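Local coordinates for protein telomerase reverse transcriptase (PDB 6ZDQ) that probably extends chromosome ends by reverse-transcribing a template carried in telomerase RNA into telomeric DNA repeats, at residues Lys353-Phe358 against Asn423-Cys428. Residues are numbered along the deposited sequence; the frame is centred on the assembly and turned at random.
Sequences KLEELF and NILEVC
Residues 353-358, on the C-terminal part of helix 347-356, lie beside helix 421-434; the nearest pair of CA atoms, those of E355 and L425, are 7.3 Å apart. This is helix-to-helix packing within the reverse transcriptase domain of telomerase, carried mainly by apolar side chains, with the methylenes of E355 adding to them. L425, long and branched, spans the gap: its CD2 lies 4.0 Å from CG of E355 and 4.2 Å from CD2 of F358. Glutamate suits its partly exposed position because its methylenes can pack on leucine while its carboxylate lies farther along an extended chain. The F358 side chain runs past L425 in the opposite direction, its ring meeting I424 and L425 obliquely, with CZ 4.0 Å from CG2 of I424. That methyl stands anti to the backbone N of I424, and the I424 side chain also touches I285 of helix 263-296. The F358 ring also meets that of Y367, their planes at about 75°. One turn along from I424, the small side chain of C428 meets the bulkier L354; both residues also touch F465 of helix 460-477, and CD1 of L354 rests 4.1 Å from CB of C428.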
loop_
_atom_site.group_PDB
_atom_site.type_symbol
_atom_site.label_atom_id
_atom_site.label_comp_id
_atom_site.label_asym_id
_atom_site.label_seq_id
_atom_site.Cartn_x
_atom_site.Cartn_y
_atom_site.Cartn_z
ATOM N N LYS A 353 4.609 -29.864 0.994
ATOM C CA LYS A 353 5.704 -29.066 1.536
ATOM C C LYS A 353 5.341 -28.470 2.889
ATOM O O LYS A 353 6.222 -28.271 3.734
ATOM C CB LYS A 353 6.097 -27.964 0.553
ATOM C CG LYS A 353 6.657 -28.484 -0.760
ATOM C CD LYS A 353 7.862 -29.378 -0.529
ATOM C CE LYS A 353 8.389 -29.937 -1.840
ATOM N NZ LYS A 353 9.545 -30.852 -1.638
ATOM N N LEU A 354 4.059 -28.177 3.115
ATOM C CA LEU A 354 3.628 -27.723 4.432
ATOM C C LEU A 354 3.637 -28.861 5.444
ATOM O O LEU A 354 3.868 -28.629 6.636
ATOM C CB LEU A 354 2.233 -27.103 4.347
ATOM C CG LEU A 354 2.101 -25.791 3.573
ATOM C CD1 LEU A 354 0.646 -25.364 3.498
ATOM C CD2 LEU A 354 2.947 -24.702 4.211
ATOM N N GLU A 355 3.384 -30.091 4.993
ATOM C CA GLU A 355 3.427 -31.238 5.892
ATOM C C GLU A 355 4.855 -31.635 6.243
ATOM O O GLU A 355 5.098 -32.138 7.346
ATOM C CB GLU A 355 2.680 -32.417 5.269
ATOM C CG GLU A 355 1.188 -32.175 5.106
ATOM C CD GLU A 355 0.508 -33.254 4.291
ATOM O OE1 GLU A 355 1.215 -33.989 3.571
ATOM O OE2 GLU A 355 -0.734 -33.368 4.371
ATOM N N GLU A 356 5.806 -31.423 5.327
ATOM C CA GLU A 356 7.206 -31.698 5.630
ATOM C C GLU A 356 7.740 -30.810 6.746
ATOM O O GLU A 356 8.745 -31.158 7.375
ATOM C CB GLU A 356 8.065 -31.528 4.375
ATOM C CG GLU A 356 7.761 -32.526 3.269
ATOM C CD GLU A 356 8.627 -32.320 2.042
ATOM O OE1 GLU A 356 9.706 -31.701 2.170
ATOM O OE2 GLU A 356 8.229 -32.771 0.946
ATOM N N LEU A 357 7.097 -29.668 7.000
ATOM C CA LEU A 357 7.489 -28.828 8.123
ATOM C C LEU A 357 7.166 -29.474 9.461
ATOM O O LEU A 357 7.792 -29.132 10.470
ATOM C CB LEU A 357 6.797 -27.466 8.029
ATOM C CG LEU A 357 6.966 -26.674 6.731
ATOM C CD1 LEU A 357 6.159 -25.386 6.780
ATOM C CD2 LEU A 357 8.431 -26.377 6.468
ATOM N N PHE A 358 6.205 -30.399 9.493
ATOM C CA PHE A 358 5.769 -31.036 10.728
ATOM C C PHE A 358 6.019 -32.540 10.738
ATOM O O PHE A 358 5.570 -33.225 11.665
ATOM C CB PHE A 358 4.284 -30.751 10.973
ATOM C CG PHE A 358 3.950 -29.288 11.039
ATOM C CD1 PHE A 358 4.031 -28.600 12.238
ATOM C CD2 PHE A 358 3.555 -28.600 9.901
ATOM C CE1 PHE A 358 3.725 -27.253 12.303
ATOM C CE2 PHE A 358 3.247 -27.252 9.959
ATOM C CZ PHE A 358 3.333 -26.578 11.161
ATOM N N ASN A 423 -4.759 -29.386 13.607
ATOM C CA ASN A 423 -5.559 -28.199 13.320
ATOM C C ASN A 423 -4.853 -27.280 12.329
ATOM O O ASN A 423 -5.496 -26.710 11.439
ATOM C CB ASN A 423 -5.872 -27.455 14.617
ATOM C CG ASN A 423 -6.359 -28.381 15.714
ATOM O OD1 ASN A 423 -5.781 -28.432 16.801
ATOM N ND2 ASN A 423 -7.422 -29.126 15.433
ATOM N N ILE A 424 -3.535 -27.119 12.471
ATOM C CA ILE A 424 -2.782 -26.230 11.588
ATOM C C ILE A 424 -2.872 -26.708 10.143
ATOM O O ILE A 424 -3.117 -25.918 9.223
ATOM C CB ILE A 424 -1.318 -26.126 12.053
ATOM C CG1 ILE A 424 -1.241 -25.492 13.442
ATOM C CG2 ILE A 424 -0.496 -25.325 11.054
ATOM C CD1 ILE A 424 0.127 -25.581 14.076
ATOM N N LEU A 425 -2.665 -28.007 9.919
ATOM C CA LEU A 425 -2.770 -28.541 8.565
ATOM C C LEU A 425 -4.195 -28.456 8.035
ATOM O O LEU A 425 -4.395 -28.269 6.830
ATOM C CB LEU A 425 -2.271 -29.984 8.527
ATOM C CG LEU A 425 -0.775 -30.169 8.782
ATOM C CD1 LEU A 425 -0.404 -31.643 8.769
ATOM C CD2 LEU A 425 0.044 -29.396 7.758
ATOM N N GLU A 426 -5.193 -28.592 8.911
ATOM C CA GLU A 426 -6.581 -28.524 8.468
ATOM C C GLU A 426 -6.955 -27.118 8.016
ATOM O O GLU A 426 -7.619 -26.947 6.987
ATOM C CB GLU A 426 -7.510 -28.996 9.587
ATOM C CG GLU A 426 -8.992 -28.887 9.262
ATOM C CD GLU A 426 -9.346 -29.520 7.931
ATOM O OE1 GLU A 426 -9.775 -28.784 7.018
ATOM O OE2 GLU A 426 -9.190 -30.750 7.794
ATOM N N VAL A 427 -6.544 -26.096 8.770
ATOM C CA VAL A 427 -6.867 -24.729 8.372
ATOM C C VAL A 427 -6.051 -24.314 7.152
ATOM O O VAL A 427 -6.490 -23.467 6.364
ATOM C CB VAL A 427 -6.670 -23.761 9.556
ATOM C CG1 VAL A 427 -5.202 -23.635 9.917
ATOM C CG2 VAL A 427 -7.273 -22.397 9.242
ATOM N N CYS A 428 -4.862 -24.897 6.968
ATOM C CA CYS A 428 -4.050 -24.569 5.800
ATOM C C CYS A 428 -4.733 -25.008 4.512
ATOM O O CYS A 428 -4.891 -24.213 3.578
ATOM C CB CYS A 428 -2.667 -25.207 5.922
ATOM S SG CYS A 428 -1.489 -24.242 6.891
#